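Local coordinates for protein amidohydrolase (Thermotoga maritima, PDB 3OOQ) that probably hydrolyses cyclic amide bonds as a member of the amidohydrolase family, with allantoinase activity tentatively assigned, at residues 92-97 / 130-135; 114-119 / 146-151; 13-18 / 331-336. All blocks are in the same frame, centred on the assembly; numbering follows the deposited sequence.

Contact 1: 92-97 / 130-135; sequences KALDGF and SVIKFR
The ring of Phe97 meets Ile132 at its far end, where the CD1 methyl arrives obliquely and lies 3.5 Å from CZ. The neighbouring ring atom CE1 stays 3.9 Å from the same methyl, so a single carbon of Ile132 serves the whole rim remote from CB. Further packing on the ring comes from Ile117 and from Ile104 of helix 103-108. In this amidohydrolase-family protein the loop 92-97, with a short 3-10 turn at 93-95, packs on strand 125-133 of the large sheet, which runs antiparallel between strands 112-117 and 143-153. The two side chains approach from opposite directions. In Phe97, CG is anti to the backbone N (chi1 177°), which carries the ring out from the end of the turn toward the strand. The other branch of Ile132, CG2, faces Leu94 CD1 at a looser 4.4 Å.

The 3-10 turn is closed by ordinary backbone bonds, Asp95 N to Lys92 O and Gly96 N to Ala93 O. Lys92 forms a salt bridge with Asp146, whereas Asp95 pairs with Arg180 and Arg238 of the second subunit, so the same turn also serves the subunit interface. At the opposite end from the ring the chemistry becomes polar. Leu94 CB is 4.0 Å from Ser130 OG, and a water bridges the backbone N of Leu94 and the hydroxyl of Ser130: it accepts from Leu94 N at 3.0 Å and lies 2.8 Å from Ser130 OG.

Contact 2: 114-119 / 146-151; sequences SVMIVP and DPAGLK
Lys151 reaches from strand 143-153 to the chain just beyond strand 112-117, and nearly every carbon along it finds a partner. Its CB rests 3.6 Å from Val118 CG2, with the ring carbon CD of Pro119 somewhat farther off. CG continues past that same Val118 methyl and comes within 3.5 Å of Pro119 O. CD stays about equally far from both, 4.0 Å from Val118 CG2, while CE stays 3.9 Å from Pro119 O. A turn at chi4 (-65°) then brings Lys151 NZ to 2.8 Å from Pro119 O, for the one hydrogen bond between the segments. The bond is bent at the acceptor, with a C=O...N angle of 143°, and NZ is tilted modestly from the carbonyl plane. His63 NE2 is a second partner of NZ, and Gly120 O a weak third, so NZ has two hydrogen bonds and a weak one besides.

Farther back, the selenium of selenomethionine Met116 touches Ala148 CB at 3.9 Å, an apolar contact just after the corner where a cis peptide precedes Pro147. The touching parts, 116-119 and 148-151, run 32° apart; strand 143-153 pairs with 125-133 before that corner. Val118 O also holds His65 ND1. His63 and His65 make the His-X-His pair that in amidohydrolases usually binds metal, and the arrangement is consistent with the active-site end of a TIM-like barrel.

Contact 3: 13-18 / 331-336; sequences TVFPIT and DLLKIL
Two donors hold the carbonyl oxygen of Leu333, the residue on which Ile17 packs: Leu336 N at 3.1 Å from Leu333 O, and the hydroxyl of Thr337. Both come from the residues that follow Leu333 in the chain, and they fix the backbone behind the apolar surface that faces residues 13-18. Ile17 presses into that surface with both branches. Its CD1 sits 3.7 Å from Leu333 CB, crossing the leucine at about a right angle, while CG2 lies alongside Lys334, 3.9 Å from CG. The extended chain of Lys334 then passes Ile17 O with its CE.

Ile17 owes this position to the backbone: its phi is positive (82°), and a weak bond from Thr18 N to Pro16 O closes a classic gamma turn around it. Phe15 adds one looser touch, CD2 to Leu333 CD1 at 4.1 Å, while Thr13 O lies in the plane of its ring at the edge. The same ring stacks with Phe56 of strand 54-64. The loop that follows strand 12-14 thus docks on helix 329-334, consistent with the junction of beta-sandwich and barrel domains characteristic of amidohydrolases.

The three contacts illustrate how chemistry follows location. Contacts 1 and 2 interlock near the middle of the chain, their centres about 7 Å apart, and strand 125-133 of contact 1 pairs with both strands of contact 2 in one sheet: Ile132 N probably bonds to Val115 O. All their touching residues are buried, yet contact 1 uses a bridging water, whereas contact 2 adds a direct lysine-to-carbonyl bond beside two histidines. Contact 3 reaches the same large sheet but lies about 23 to 25 Å away between centres, and is mainly apolar, with the carbon chain of a partly exposed lysine at its margin. It joins chain regions far apart in sequence.

Contact 1: 92-97 / 130-135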
ATOM      1  N   LYS F  92      18.523  26.417   3.425  1.00 20.13           N
ATOM      2  CA  LYS F  92      19.043  27.225   4.533  1.00 20.34           C
ATOM      3  C   LYS F  92      18.075  27.242   5.715  1.00 20.36           C
ATOM      4  O   LYS F  92      16.881  27.465   5.537  1.00 20.45           O
ATOM      5  CB  LYS F  92      19.280  28.676   4.075  1.00 21.00           C
ATOM      6  CG  LYS F  92      19.914  28.861   2.695  1.00 25.93           C
ATOM      7  CD  LYS F  92      20.226  30.366   2.382  1.00 23.26           C
ATOM      8  CE  LYS F  92      21.228  30.951   3.405  1.00 27.27           C
ATOM      9  NZ  LYS F  92      21.818  32.289   3.009  1.00 25.94           N
ATOM     10  N   ALA F  93      18.591  27.026   6.920  1.00 20.48           N
ATOM     11  CA  ALA F  93      17.806  27.220   8.127  1.00 20.82           C
ATOM     12  C   ALA F  93      17.180  28.617   8.173  1.00 21.31           C
ATOM     13  O   ALA F  93      16.057  28.785   8.660  1.00 20.72           O
ATOM     14  CB  ALA F  93      18.651  26.989   9.350  1.00 21.21           C
ATOM     15  N   LEU F  94      17.898  29.609   7.650  1.00 21.85           N
ATOM     16  CA  LEU F  94      17.384  30.981   7.586  1.00 22.47           C
ATOM     17  C   LEU F  94      15.992  31.040   6.963  1.00 21.87           C
ATOM     18  O   LEU F  94      15.148  31.824   7.389  1.00 21.45           O
ATOM     19  CB  LEU F  94      18.333  31.892   6.778  1.00 22.66           C
ATOM     20  CG  LEU F  94      18.067  33.397   6.827  1.00 33.21           C
ATOM     21  CD1 LEU F  94      18.471  33.932   8.200  1.00 23.25           C
ATOM     22  CD2 LEU F  94      18.803  34.159   5.701  1.00 23.69           C
ATOM     23  N   ASP F  95      15.776  30.220   5.941  1.00 22.14           N
ATOM     24  CA  ASP F  95      14.530  30.248   5.182  1.00 22.68           C
ATOM     25  C   ASP F  95      13.375  29.506   5.869  1.00 23.24           C
ATOM     26  O   ASP F  95      12.262  29.467   5.340  1.00 23.92           O
ATOM     27  CB  ASP F  95      14.753  29.665   3.783  1.00 22.21           C
ATOM     28  CG  ASP F  95      15.638  30.543   2.905  1.00 23.17           C
ATOM     29  OD1 ASP F  95      15.735  31.760   3.154  1.00 21.87           O
ATOM     30  OD2 ASP F  95      16.240  30.007   1.954  1.00 21.88           O
ATOM     31  N   GLY F  96      13.637  28.923   7.035  1.00 23.08           N
ATOM     32  CA  GLY F  96      12.608  28.249   7.823  1.00 23.46           C
ATOM     33  C   GLY F  96      12.403  28.898   9.184  1.00 24.32           C
ATOM     34  O   GLY F  96      11.517  28.491   9.949  1.00 25.15           O
ATOM     35  N   PHE F  97      13.222  29.908   9.486  1.00 23.75           N
ATOM     36  CA  PHE F  97      13.244  30.557  10.800  1.00 23.78           C
ATOM     37  C   PHE F  97      12.088  31.554  11.008  1.00 24.26           C
ATOM     38  O   PHE F  97      11.943  32.500  10.241  1.00 25.56           O
ATOM     39  CB  PHE F  97      14.599  31.259  11.010  1.00 23.44           C
ATOM     40  CG  PHE F  97      14.702  32.015  12.310  1.00 23.96           C
ATOM     41  CD1 PHE F  97      14.953  31.344  13.508  1.00 23.88           C
ATOM     42  CD2 PHE F  97      14.560  33.404  12.340  1.00 24.30           C
ATOM     43  CE1 PHE F  97      15.023  32.036  14.716  1.00 23.30           C
ATOM     44  CE2 PHE F  97      14.649  34.112  13.553  1.00 23.98           C
ATOM     45  CZ  PHE F  97      14.878  33.424  14.739  1.00 23.76           C
ATOM     46  N   SER F 130      23.042  29.483  10.023  1.00 19.06           N
ATOM     47  CA  SER F 130      23.261  30.918  10.106  1.00 19.58           C
ATOM     48  C   SER F 130      23.297  31.284  11.571  1.00 20.64           C
ATOM     49  O   SER F 130      22.580  30.691  12.364  1.00 21.26           O
ATOM     50  CB  SER F 130      22.084  31.680   9.469  1.00 19.56           C
ATOM     51  OG  SER F 130      22.065  31.551   8.059  1.00 28.64           O
ATOM     52  N   VAL F 131      24.103  32.276  11.942  1.00 20.77           N
ATOM     53  CA  VAL F 131      24.080  32.796  13.302  1.00 20.10           C
ATOM     54  C   VAL F 131      23.167  34.002  13.331  1.00 20.51           C
ATOM     55  O   VAL F 131      23.283  34.905  12.505  1.00 20.55           O
ATOM     56  CB  VAL F 131      25.481  33.217  13.811  1.00 20.87           C
ATOM     57  CG1 VAL F 131      25.377  33.697  15.269  1.00 18.21           C
ATOM     58  CG2 VAL F 131      26.479  32.072  13.666  1.00 17.15           C
ATOM     59  N   ILE F 132      22.240  34.017  14.277  1.00 21.48           N
ATOM     60  CA  ILE F 132      21.317  35.125  14.388  1.00 22.59           C
ATOM     61  C   ILE F 132      21.247  35.603  15.830  1.00 22.74           C
ATOM     62  O   ILE F 132      21.660  34.897  16.758  1.00 21.87           O
ATOM     63  CB  ILE F 132      19.887  34.759  13.854  1.00 23.77           C
ATOM     64  CG1 ILE F 132      19.267  33.598  14.648  1.00 19.13           C
ATOM     65  CG2 ILE F 132      19.930  34.396  12.365  1.00 19.24           C
ATOM     66  CD1 ILE F 132      18.233  34.011  15.637  1.00 25.09           C
ATOM     67  N   LYS F 133      20.720  36.808  16.003  1.00 23.68           N
ATOM     68  CA  LYS F 133      20.429  37.345  17.328  1.00 24.24           C
ATOM     69  C   LYS F 133      18.937  37.579  17.410  1.00 24.01           C
ATOM     70  O   LYS F 133      18.315  37.851  16.392  1.00 24.15           O
ATOM     71  CB  LYS F 133      21.116  38.685  17.523  1.00 24.58           C
ATOM     72  CG  LYS F 133      22.609  38.641  17.540  1.00 25.91           C
ATOM     73  CD  LYS F 133      23.115  39.963  18.096  1.00 24.96           C
ATOM     74  CE  LYS F 133      24.587  40.105  17.868  1.00 25.88           C
ATOM     75  NZ  LYS F 133      25.068  41.302  18.590  1.00 25.40           N
ATOM     76  N   PHE F 134      18.377  37.498  18.617  1.00 23.84           N
ATOM     77  CA  PHE F 134      16.936  37.673  18.820  1.00 23.48           C
ATOM     78  C   PHE F 134      16.580  39.159  18.919  1.00 24.86           C
ATOM     79  O   PHE F 134      15.994  39.586  19.910  1.00 24.89           O
ATOM     80  CB  PHE F 134      16.473  36.947  20.097  1.00 22.30           C
ATOM     81  CG  PHE F 134      16.776  35.468  20.125  1.00 23.50           C
ATOM     82  CD1 PHE F 134      16.544  34.660  19.006  1.00 20.47           C
ATOM     83  CD2 PHE F 134      17.230  34.869  21.300  1.00 21.00           C
ATOM     84  CE1 PHE F 134      16.820  33.284  19.036  1.00 22.55           C
ATOM     85  CE2 PHE F 134      17.505  33.493  21.340  1.00 23.43           C
ATOM     86  CZ  PHE F 134      17.292  32.700  20.193  1.00 19.99           C
ATOM     87  N   ARG F 135      16.933  39.936  17.892  1.00 26.50           N
ATOM     88  CA  ARG F 135      16.802  41.389  17.935  1.00 28.97           C
ATOM     89  C   ARG F 135      15.547  41.984  17.279  1.00 29.83           C
ATOM     90  O   ARG F 135      15.219  43.137  17.545  1.00 30.68           O
ATOM     91  CB  ARG F 135      18.072  42.101  17.402  1.00 30.80           C
ATOM     92  CG  ARG F 135      18.682  41.490  16.147  1.00 45.77           C
ATOM     93  CD  ARG F 135      19.646  42.450  15.429  1.00 34.07           C
ATOM     94  NE  ARG F 135      21.067  42.316  15.769  1.00 45.72           N
ATOM     95  CZ  ARG F 135      22.047  42.013  14.905  1.00 35.43           C
ATOM     96  NH1 ARG F 135      21.795  41.785  13.624  1.00 45.38           N
ATOM     97  NH2 ARG F 135      23.303  41.945  15.331  1.00 45.55           N
TER
HETATM   98  O   HOH W   1      20.822  29.253   7.105  1.00 14.03           O

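Contact 2: 114-119 / 146-151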
ATOM      1  N   SER F 114      22.011  34.929  21.274  1.00 21.98           N
ATOM      2  CA  SER F 114      22.484  34.536  19.932  1.00 22.17           C
ATOM      3  C   SER F 114      22.518  33.017  19.789  1.00 21.68           C
ATOM      4  O   SER F 114      22.836  32.311  20.741  1.00 21.64           O
ATOM      5  CB  SER F 114      23.901  35.085  19.663  1.00 22.30           C
ATOM      6  OG  SER F 114      23.921  36.508  19.635  1.00 28.60           O
ATOM      7  N   VAL F 115      22.211  32.522  18.594  1.00 20.87           N
ATOM      8  CA  VAL F 115      22.262  31.090  18.315  1.00 20.64           C
ATOM      9  C   VAL F 115      22.660  30.861  16.870  1.00 21.22           C
ATOM     10  O   VAL F 115      22.409  31.700  15.995  1.00 21.41           O
ATOM     11  CB  VAL F 115      20.870  30.374  18.554  1.00 20.71           C
ATOM     12  CG1 VAL F 115      20.331  30.633  19.964  1.00 23.51           C
ATOM     13  CG2 VAL F 115      19.836  30.865  17.544  1.00 23.29           C
HETATM   14  N   MSE F 116      23.281  29.725  16.610  1.00 23.05           N
HETATM   15  CA  MSE F 116      23.268  29.220  15.253  1.00 25.64           C
HETATM   16  C   MSE F 116      22.025  28.345  15.018  1.00 23.84           C
HETATM   17  O   MSE F 116      21.824  27.318  15.676  1.00 22.66           O
HETATM   18  CB  MSE F 116      24.534  28.476  14.856  1.00 30.44           C
HETATM   19  CG  MSE F 116      24.614  28.439  13.311  1.00 20.94           C
HETATM   20 SE   MSE F 116      25.916  27.357  12.561  1.00 39.63          SE
HETATM   21  CE  MSE F 116      25.513  25.650  13.460  1.00 22.10           C
ATOM     22  N   ILE F 117      21.182  28.795  14.094  1.00 22.71           N
ATOM     23  CA  ILE F 117      20.075  27.990  13.628  1.00 21.96           C
ATOM     24  C   ILE F 117      20.617  27.106  12.518  1.00 21.29           C
ATOM     25  O   ILE F 117      21.364  27.565  11.638  1.00 21.60           O
ATOM     26  CB  ILE F 117      18.885  28.845  13.140  1.00 23.04           C
ATOM     27  CG1 ILE F 117      19.352  29.908  12.138  1.00 26.24           C
ATOM     28  CG2 ILE F 117      18.164  29.445  14.348  1.00 26.43           C
ATOM     29  CD1 ILE F 117      18.235  30.639  11.382  1.00 24.26           C
ATOM     30  N   VAL F 118      20.259  25.829  12.573  1.00 20.67           N
ATOM     31  CA  VAL F 118      20.836  24.823  11.690  1.00 20.01           C
ATOM     32  C   VAL F 118      19.757  23.752  11.377  1.00 19.84           C
ATOM     33  O   VAL F 118      18.883  23.496  12.215  1.00 19.87           O
ATOM     34  CB  VAL F 118      22.117  24.253  12.366  1.00 20.33           C
ATOM     35  CG1 VAL F 118      21.792  23.483  13.657  1.00 19.58           C
ATOM     36  CG2 VAL F 118      22.953  23.428  11.443  1.00 19.42           C
ATOM     37  N   PRO F 119      19.801  23.140  10.176  1.00 20.12           N
ATOM     38  CA  PRO F 119      18.962  21.959   9.980  1.00 20.08           C
ATOM     39  C   PRO F 119      19.321  20.838  10.979  1.00 20.52           C
ATOM     40  O   PRO F 119      20.403  20.856  11.604  1.00 20.19           O
ATOM     41  CB  PRO F 119      19.295  21.515   8.547  1.00 20.22           C
ATOM     42  CG  PRO F 119      19.870  22.704   7.864  1.00 19.57           C
ATOM     43  CD  PRO F 119      20.586  23.474   8.967  1.00 20.55           C
ATOM     44  N   ASP F 146      25.832  34.674   7.838  1.00 25.55           N
ATOM     45  CA  ASP F 146      25.086  33.781   6.968  1.00 26.58           C
ATOM     46  C   ASP F 146      25.797  33.676   5.634  1.00 26.68           C
ATOM     47  O   ASP F 146      26.061  34.709   5.005  1.00 27.12           O
ATOM     48  CB  ASP F 146      23.686  34.335   6.743  1.00 27.78           C
ATOM     49  CG  ASP F 146      22.915  33.550   5.715  1.00 41.15           C
ATOM     50  OD1 ASP F 146      22.653  32.352   5.939  1.00 28.70           O
ATOM     51  OD2 ASP F 146      22.567  34.134   4.679  1.00 28.82           O
ATOM     52  N   PRO F 147      26.121  32.442   5.190  1.00 25.56           N
ATOM     53  CA  PRO F 147      25.991  31.155   5.902  1.00 24.38           C
ATOM     54  C   PRO F 147      27.093  31.001   6.949  1.00 23.59           C
ATOM     55  O   PRO F 147      28.139  31.638   6.827  1.00 24.28           O
ATOM     56  CB  PRO F 147      26.203  30.125   4.790  1.00 24.50           C
ATOM     57  CG  PRO F 147      27.101  30.828   3.799  1.00 29.15           C
ATOM     58  CD  PRO F 147      26.627  32.267   3.814  1.00 25.14           C
ATOM     59  N   ALA F 148      26.872  30.168   7.960  1.00 21.93           N
ATOM     60  CA  ALA F 148      27.856  29.986   9.015  1.00 21.73           C
ATOM     61  C   ALA F 148      28.476  28.582   9.034  1.00 21.51           C
ATOM     62  O   ALA F 148      29.486  28.343   9.695  1.00 22.42           O
ATOM     63  CB  ALA F 148      27.254  30.333  10.364  1.00 21.96           C
ATOM     64  N   GLY F 149      27.862  27.653   8.315  1.00 20.49           N
ATOM     65  CA  GLY F 149      28.283  26.257   8.331  1.00 20.12           C
ATOM     66  C   GLY F 149      27.404  25.383   7.440  1.00 18.97           C
ATOM     67  O   GLY F 149      26.296  25.779   7.078  1.00 18.71           O
ATOM     68  N   LEU F 150      27.919  24.214   7.061  1.00 18.46           N
ATOM     69  CA  LEU F 150      27.142  23.240   6.316  1.00 18.19           C
ATOM     70  C   LEU F 150      26.942  22.023   7.216  1.00 18.27           C
ATOM     71  O   LEU F 150      27.906  21.336   7.566  1.00 19.44           O
ATOM     72  CB  LEU F 150      27.838  22.845   5.005  1.00 18.46           C
ATOM     73  CG  LEU F 150      27.091  21.808   4.130  1.00 19.07           C
ATOM     74  CD1 LEU F 150      25.681  22.291   3.827  1.00 19.12           C
ATOM     75  CD2 LEU F 150      27.844  21.533   2.822  1.00 18.87           C
ATOM     76  N   LYS F 151      25.694  21.775   7.586  1.00 18.01           N
ATOM     77  CA  LYS F 151      25.296  20.674   8.488  1.00 18.18           C
ATOM     78  C   LYS F 151      25.355  19.330   7.779  1.00 18.85           C
ATOM     79  O   LYS F 151      24.861  19.201   6.659  1.00 18.61           O
ATOM     80  CB  LYS F 151      23.865  20.923   8.999  1.00 18.55           C
ATOM     81  CG  LYS F 151      23.278  19.872   9.943  1.00 21.82           C
ATOM     82  CD  LYS F 151      24.178  19.620  11.188  1.00 21.01           C
ATOM     83  CE  LYS F 151      23.561  18.632  12.176  1.00 21.65           C
ATOM     84  NZ  LYS F 151      22.313  19.195  12.772  1.00 22.28           N
TER

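Contact 3: 13-18 / 331-336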
ATOM      1  N   THR F  13      27.548  43.400  39.907  1.00 26.91           N
ATOM      2  CA  THR F  13      28.634  42.421  39.863  1.00 26.84           C
ATOM      3  C   THR F  13      28.726  42.035  38.382  1.00 26.86           C
ATOM      4  O   THR F  13      27.813  41.394  37.827  1.00 26.64           O
ATOM      5  CB  THR F  13      28.360  41.188  40.737  1.00 27.02           C
ATOM      6  OG1 THR F  13      28.142  41.598  42.093  1.00 25.29           O
ATOM      7  CG2 THR F  13      29.536  40.189  40.673  1.00 24.22           C
ATOM      8  N   VAL F  14      29.816  42.463  37.749  1.00 26.81           N
ATOM      9  CA  VAL F  14      30.018  42.275  36.314  1.00 26.79           C
ATOM     10  C   VAL F  14      30.813  40.997  36.079  1.00 26.43           C
ATOM     11  O   VAL F  14      31.876  40.799  36.685  1.00 27.00           O
ATOM     12  CB  VAL F  14      30.752  43.501  35.644  1.00 27.24           C
ATOM     13  CG1 VAL F  14      30.907  43.294  34.123  1.00 23.86           C
ATOM     14  CG2 VAL F  14      30.001  44.803  35.917  1.00 23.65           C
ATOM     15  N   PHE F  15      30.290  40.144  35.199  1.00 24.92           N
ATOM     16  CA  PHE F  15      30.950  38.919  34.779  1.00 24.25           C
ATOM     17  C   PHE F  15      31.406  39.035  33.319  1.00 23.83           C
ATOM     18  O   PHE F  15      30.654  38.671  32.404  1.00 23.41           O
ATOM     19  CB  PHE F  15      29.989  37.726  34.944  1.00 23.83           C
ATOM     20  CG  PHE F  15      29.966  37.149  36.335  1.00 24.96           C
ATOM     21  CD1 PHE F  15      29.308  37.805  37.374  1.00 24.09           C
ATOM     22  CD2 PHE F  15      30.584  35.938  36.601  1.00 24.22           C
ATOM     23  CE1 PHE F  15      29.283  37.274  38.669  1.00 25.48           C
ATOM     24  CE2 PHE F  15      30.565  35.392  37.897  1.00 25.90           C
ATOM     25  CZ  PHE F  15      29.909  36.072  38.931  1.00 24.23           C
ATOM     26  N   PRO F  16      32.643  39.534  33.086  1.00 23.99           N
ATOM     27  CA  PRO F  16      33.141  39.632  31.708  1.00 23.79           C
ATOM     28  C   PRO F  16      33.322  38.271  31.021  1.00 24.13           C
ATOM     29  O   PRO F  16      33.349  38.218  29.783  1.00 24.42           O
ATOM     30  CB  PRO F  16      34.517  40.300  31.865  1.00 23.72           C
ATOM     31  CG  PRO F  16      34.547  40.872  33.222  1.00 20.87           C
ATOM     32  CD  PRO F  16      33.636  40.029  34.063  1.00 24.49           C
ATOM     33  N   ILE F  17      33.473  37.216  31.836  1.00 23.34           N
ATOM     34  CA  ILE F  17      33.676  35.816  31.429  1.00 22.95           C
ATOM     35  C   ILE F  17      35.110  35.515  31.077  1.00 23.25           C
ATOM     36  O   ILE F  17      35.646  34.508  31.508  1.00 23.76           O
ATOM     37  CB  ILE F  17      32.743  35.324  30.250  1.00 22.46           C
ATOM     38  CG1 ILE F  17      31.266  35.335  30.646  1.00 22.79           C
ATOM     39  CG2 ILE F  17      33.178  33.928  29.762  1.00 23.35           C
ATOM     40  CD1 ILE F  17      30.942  34.659  31.971  1.00 22.38           C
ATOM     41  N   THR F  18      35.730  36.395  30.300  1.00 23.48           N
ATOM     42  CA  THR F  18      37.104  36.199  29.871  1.00 23.82           C
ATOM     43  C   THR F  18      38.096  36.758  30.891  1.00 24.94           C
ATOM     44  O   THR F  18      39.306  36.708  30.681  1.00 26.21           O
ATOM     45  CB  THR F  18      37.323  36.826  28.509  1.00 23.76           C
ATOM     46  OG1 THR F  18      36.877  38.188  28.554  1.00 21.66           O
ATOM     47  CG2 THR F  18      36.504  36.045  27.423  1.00 21.32           C
ATOM     48  N   ASP F 331      34.324  27.555  33.877  1.00 25.13           N
ATOM     49  CA  ASP F 331      34.332  26.812  32.606  1.00 25.19           C
ATOM     50  C   ASP F 331      32.937  26.721  31.965  1.00 24.24           C
ATOM     51  O   ASP F 331      32.760  26.926  30.742  1.00 23.80           O
ATOM     52  CB  ASP F 331      34.868  25.391  32.842  1.00 25.75           C
ATOM     53  CG  ASP F 331      36.365  25.358  33.124  1.00 36.61           C
ATOM     54  OD1 ASP F 331      37.101  26.216  32.595  1.00 26.82           O
ATOM     55  OD2 ASP F 331      36.809  24.454  33.866  1.00 27.16           O
ATOM     56  N   LEU F 332      31.954  26.392  32.798  1.00 23.09           N
ATOM     57  CA  LEU F 332      30.578  26.264  32.344  1.00 21.88           C
ATOM     58  C   LEU F 332      30.040  27.584  31.807  1.00 22.20           C
ATOM     59  O   LEU F 332      29.226  27.596  30.876  1.00 22.49           O
ATOM     60  CB  LEU F 332      29.698  25.748  33.474  1.00 21.03           C
ATOM     61  CG  LEU F 332      29.986  24.314  33.894  1.00 22.64           C
ATOM     62  CD1 LEU F 332      29.384  24.039  35.269  1.00 21.50           C
ATOM     63  CD2 LEU F 332      29.427  23.315  32.842  1.00 20.64           C
ATOM     64  N   LEU F 333      30.491  28.697  32.381  1.00 21.61           N
ATOM     65  CA  LEU F 333      30.123  29.999  31.830  1.00 21.52           C
ATOM     66  C   LEU F 333      30.752  30.230  30.459  1.00 20.98           C
ATOM     67  O   LEU F 333      30.064  30.674  29.531  1.00 20.85           O
ATOM     68  CB  LEU F 333      30.471  31.132  32.809  1.00 21.27           C
ATOM     69  CG  LEU F 333      29.587  31.153  34.045  1.00 18.83           C
ATOM     70  CD1 LEU F 333      30.175  32.117  35.135  1.00 20.90           C
ATOM     71  CD2 LEU F 333      28.195  31.580  33.623  1.00 21.18           C
ATOM     72  N   LYS F 334      32.038  29.895  30.328  1.00 21.09           N
ATOM     73  CA  LYS F 334      32.769  30.049  29.054  1.00 22.30           C
ATOM     74  C   LYS F 334      32.151  29.205  27.923  1.00 21.60           C
ATOM     75  O   LYS F 334      32.051  29.662  26.782  1.00 21.03           O
ATOM     76  CB  LYS F 334      34.251  29.664  29.196  1.00 23.74           C
ATOM     77  CG  LYS F 334      35.075  30.542  30.107  1.00 26.46           C
ATOM     78  CD  LYS F 334      36.556  30.158  30.074  1.00 26.24           C
ATOM     79  CE  LYS F 334      37.367  31.053  31.043  1.00 28.24           C
ATOM     80  NZ  LYS F 334      38.842  31.011  30.789  1.00 28.53           N
ATOM     81  N   ILE F 335      31.745  27.978  28.235  1.00 21.49           N
ATOM     82  CA  ILE F 335      31.162  27.110  27.194  1.00 21.64           C
ATOM     83  C   ILE F 335      29.753  27.549  26.773  1.00 21.58           C
ATOM     84  O   ILE F 335      29.163  26.994  25.824  1.00 21.49           O
ATOM     85  CB  ILE F 335      31.207  25.613  27.566  1.00 21.98           C
ATOM     86  CG1 ILE F 335      30.241  25.281  28.704  1.00 16.87           C
ATOM     87  CG2 ILE F 335      32.621  25.192  27.889  1.00 16.28           C
ATOM     88  CD1 ILE F 335      30.167  23.763  29.025  1.00 22.95           C
ATOM     89  N   LEU F 336      29.219  28.537  27.486  1.00 21.28           N
ATOM     90  CA  LEU F 336      27.954  29.159  27.137  1.00 21.90           C
ATOM     91  C   LEU F 336      28.111  30.496  26.421  1.00 21.98           C
ATOM     92  O   LEU F 336      27.118  31.050  25.906  1.00 22.41           O
ATOM     93  CB  LEU F 336      27.090  29.343  28.376  1.00 22.50           C
ATOM     94  CG  LEU F 336      26.548  28.077  29.044  1.00 24.80           C
ATOM     95  CD1 LEU F 336      25.838  28.461  30.357  1.00 23.52           C
ATOM     96  CD2 LEU F 336      25.611  27.292  28.100  1.00 22.72           C
TER